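Local structure of Serpin48 (Tenebrio molitor, 3OZQ) at residues 68-71 with 72-75; 110-114 with 115-119. The protein acts as a serpin, a serine protease inhibitor that specifically targets the protease SPE in the innate immunity of the mealworm beetle. All blocks are in the same frame, centred on the assembly; numbering follows the deposited sequence.

The two contacts sit on neighbouring helical pieces of the serpin fold. Contact 1 is the first turn of helix 70-83, and contact 2 is the turn that carries the chain from helix 107-115 into strand 120-124. Their centres lie about 14 Å apart, on the same side of the chain's centre, and they meet directly. E74 CG and R70 NH2 each come within 3.5 Å of Y117 OH, while E74 O approaches V116 CG1. Contact 1 is the more superficial, and contact 2 feeds its tyrosine inward. Neither includes the reactive-centre loop, which in serpins lies much later in the chain and meets the protease.

Contact 1 of 2, residues 68-71 with 72-75; sequences GDRE and KAEG
D69 and K72 meet at the first turn of helix 70-83 in the serpin fold, with D69 at the N-cap position. The tight part is the backbone and what lies against it. A73 N gives D69 O an almost straight bond, 2.9 Å long with 174° at the hydrogen, and A73 CB lies 3.5 Å from that same oxygen. Alanine suits this buried place, since its single methyl group faces F66 in a nearby loop. Two residues further along, G75 N bonds E71 O. A CB built at G75 would come unusually near that oxygen, so glycine may ease the turn.

Toward solvent the contact relaxes into a network of charges. The D69 side chain makes no capping bond; its CG is anti to the backbone N (chi1 -153°), and OD1 faces K72 NZ in a weak salt bridge of 3.5 Å. Lysine has the length for this: its CG lies 3.5 Å from D69 CB, the chain runs on past it, and a bend at the last torsion (chi4 -49°) turns the ammonium back toward the acids. The exposed E71 lies alongside K72, pointing the same way, and its OE1 forms only a long ion pair with NZ. E4 adds another long, weak ion pair to this lysine.

On another side of the helix R70 and E74 reach Y117, their charged ends not in contact. The two acids round K72 probably raise each other's proton affinity, an effect the lysine would offset, for D69 OD1 stands 3.0 Å from E71 OE1.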
# COMPACT_ATOMS: atom_id res chain seq x y z
N GLY A 68 -15.08 -15.34 8.92
CA GLY A 68 -15.95 -16.25 8.20
C GLY A 68 -17.21 -15.65 7.63
O GLY A 68 -17.49 -15.80 6.43
N ASP A 69 -17.99 -14.96 8.46
CA ASP A 69 -19.32 -14.51 8.06
C ASP A 69 -19.25 -13.40 7.01
O ASP A 69 -18.39 -12.51 7.09
CB ASP A 69 -20.13 -14.06 9.28
CG ASP A 69 -21.64 -14.20 9.07
OD1 ASP A 69 -22.41 -13.53 9.78
OD2 ASP A 69 -22.05 -15.00 8.20
N ARG A 70 -20.16 -13.44 6.04
CA ARG A 70 -20.13 -12.50 4.93
C ARG A 70 -20.70 -11.12 5.24
O ARG A 70 -20.29 -10.12 4.65
CB ARG A 70 -20.78 -13.09 3.68
CG ARG A 70 -19.80 -13.83 2.81
CD ARG A 70 -18.63 -12.93 2.40
NE ARG A 70 -17.68 -13.65 1.56
CZ ARG A 70 -16.62 -13.12 0.95
NH1 ARG A 70 -15.84 -13.89 0.21
NH2 ARG A 70 -16.35 -11.82 1.07
N GLU A 71 -21.65 -11.05 6.17
CA GLU A 71 -22.12 -9.74 6.62
C GLU A 71 -21.00 -9.07 7.39
O GLU A 71 -20.83 -7.85 7.32
CB GLU A 71 -23.37 -9.87 7.49
CG GLU A 71 -23.15 -10.61 8.81
CD GLU A 71 -24.40 -10.63 9.68
OE1 GLU A 71 -24.54 -11.57 10.50
OE2 GLU A 71 -25.23 -9.71 9.54
N LYS A 72 -20.22 -9.87 8.12
CA LYS A 72 -19.11 -9.34 8.90
C LYS A 72 -17.98 -8.86 8.00
O LYS A 72 -17.60 -7.69 8.04
CB LYS A 72 -18.60 -10.39 9.89
CG LYS A 72 -19.68 -10.98 10.79
CD LYS A 72 -19.10 -11.56 12.08
CE LYS A 72 -20.03 -12.59 12.70
NZ LYS A 72 -21.45 -12.12 12.83
N ALA A 73 -17.44 -9.75 7.18
CA ALA A 73 -16.40 -9.37 6.23
C ALA A 73 -16.78 -8.09 5.48
O ALA A 73 -16.02 -7.12 5.47
CB ALA A 73 -16.13 -10.49 5.25
N GLU A 74 -17.96 -8.08 4.87
CA GLU A 74 -18.39 -6.94 4.07
C GLU A 74 -18.56 -5.69 4.91
O GLU A 74 -18.13 -4.61 4.51
CB GLU A 74 -19.69 -7.26 3.34
CG GLU A 74 -19.59 -8.47 2.44
CD GLU A 74 -20.87 -8.72 1.68
OE1 GLU A 74 -20.92 -9.68 0.89
OE2 GLU A 74 -21.83 -7.93 1.87
N GLY A 75 -19.18 -5.83 6.08
CA GLY A 75 -19.36 -4.71 6.97
C GLY A 75 -18.03 -4.15 7.43
O GLY A 75 -17.82 -2.94 7.46

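Contact 2 of 2, residues 110-114 with 115-119; sequences QKIAV and EVYGA
I112 and Y117 pack side by side where the C-terminal end of helix 107-115 is closed by a glycine turn leading toward strand 120-124. I112 CG1 lies 3.9 Å from both Y117 CE2 and V116 CG2, while I112 O meets the edge of the tyrosine ring in its plane. The ring's slot is also set by V116 CG1, which covers one face near the rim. At the exposed margin E115 crosses K111 obliquely, its carboxylate against the lysine's methylenes, with NZ beyond salt-bridge range.

Backbone bonds position these groups. V116 N holds I112 O, and Y117 N is shared weakly between I112 O and A113 O. G118 takes up a positive phi, which favours glycine, and brings A119 back over the helix end. Beyond this shell stand helices 38-50 and 70-83, and Y117, its CG beside the backbone N (chi1 -66°), touches L47 of the first and V77 of the second. Were Y117 replaced by an alanine, I112 and V116 would probably lose the ring they lie against, and a gap would open toward both helices. The turn itself is closed by A119 N bonding to A113 O, 2.9 Å long and nearly straight at 173°.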
# COMPACT_ATOMS: atom_id res chain seq x y z
N GLN A 110 -21.46 -5.70 -9.62
CA GLN A 110 -21.06 -4.32 -9.91
C GLN A 110 -21.55 -3.40 -8.81
O GLN A 110 -21.01 -2.32 -8.60
CB GLN A 110 -21.66 -3.86 -11.23
CG GLN A 110 -21.24 -4.67 -12.43
CD GLN A 110 -21.82 -4.10 -13.70
OE1 GLN A 110 -21.10 -3.55 -14.54
NE2 GLN A 110 -23.14 -4.20 -13.84
N LYS A 111 -22.61 -3.83 -8.14
CA LYS A 111 -23.26 -3.02 -7.13
C LYS A 111 -22.50 -3.13 -5.82
O LYS A 111 -22.29 -2.14 -5.12
CB LYS A 111 -24.71 -3.49 -6.97
CG LYS A 111 -25.43 -2.95 -5.75
CD LYS A 111 -26.90 -3.34 -5.77
CE LYS A 111 -27.66 -2.76 -4.57
NZ LYS A 111 -29.14 -2.96 -4.70
N ILE A 112 -22.07 -4.34 -5.49
CA ILE A 112 -21.36 -4.57 -4.24
C ILE A 112 -19.96 -3.97 -4.31
O ILE A 112 -19.42 -3.49 -3.31
CB ILE A 112 -21.32 -6.07 -3.88
CG1 ILE A 112 -20.92 -6.25 -2.42
CG2 ILE A 112 -20.39 -6.82 -4.80
CD1 ILE A 112 -21.04 -7.69 -1.93
N ALA A 113 -19.38 -3.97 -5.51
CA ALA A 113 -18.09 -3.32 -5.75
C ALA A 113 -18.14 -1.86 -5.31
O ALA A 113 -17.28 -1.39 -4.56
CB ALA A 113 -17.73 -3.41 -7.23
N VAL A 114 -19.16 -1.16 -5.79
CA VAL A 114 -19.36 0.25 -5.46
C VAL A 114 -19.78 0.45 -4.01
O VAL A 114 -19.13 1.18 -3.26
CB VAL A 114 -20.45 0.87 -6.35
CG1 VAL A 114 -20.76 2.30 -5.91
CG2 VAL A 114 -20.03 0.82 -7.81
N GLU A 115 -20.87 -0.20 -3.61
CA GLU A 115 -21.45 0.03 -2.30
C GLU A 115 -20.55 -0.37 -1.13
O GLU A 115 -20.50 0.33 -0.11
CB GLU A 115 -22.83 -0.64 -2.20
CG GLU A 115 -23.90 0.10 -3.02
CD GLU A 115 -25.16 -0.71 -3.28
OE1 GLU A 115 -25.42 -1.70 -2.56
OE2 GLU A 115 -25.91 -0.34 -4.22
N VAL A 116 -19.82 -1.48 -1.26
CA VAL A 116 -19.06 -2.01 -0.14
C VAL A 116 -17.54 -1.83 -0.25
O VAL A 116 -16.89 -1.43 0.71
CB VAL A 116 -19.34 -3.51 0.08
CG1 VAL A 116 -18.39 -4.08 1.12
CG2 VAL A 116 -20.80 -3.72 0.49
N TYR A 117 -16.98 -2.14 -1.42
CA TYR A 117 -15.53 -2.32 -1.54
C TYR A 117 -14.78 -1.19 -2.22
O TYR A 117 -13.60 -1.33 -2.54
CB TYR A 117 -15.21 -3.62 -2.26
CG TYR A 117 -15.61 -4.88 -1.54
CD1 TYR A 117 -14.69 -5.60 -0.79
CD2 TYR A 117 -16.90 -5.38 -1.64
CE1 TYR A 117 -15.06 -6.77 -0.14
CE2 TYR A 117 -17.27 -6.53 -1.00
CZ TYR A 117 -16.35 -7.22 -0.25
OH TYR A 117 -16.74 -8.39 0.39
N GLY A 118 -15.45 -0.07 -2.45
CA GLY A 118 -14.82 1.08 -3.07
C GLY A 118 -14.09 0.75 -4.36
O GLY A 118 -12.98 1.22 -4.61
N ALA A 119 -14.72 -0.07 -5.19
CA ALA A 119 -14.17 -0.40 -6.49
C ALA A 119 -15.32 -0.49 -7.48
O ALA A 119 -16.47 -0.21 -7.13
CB ALA A 119 -13.44 -1.72 -6.42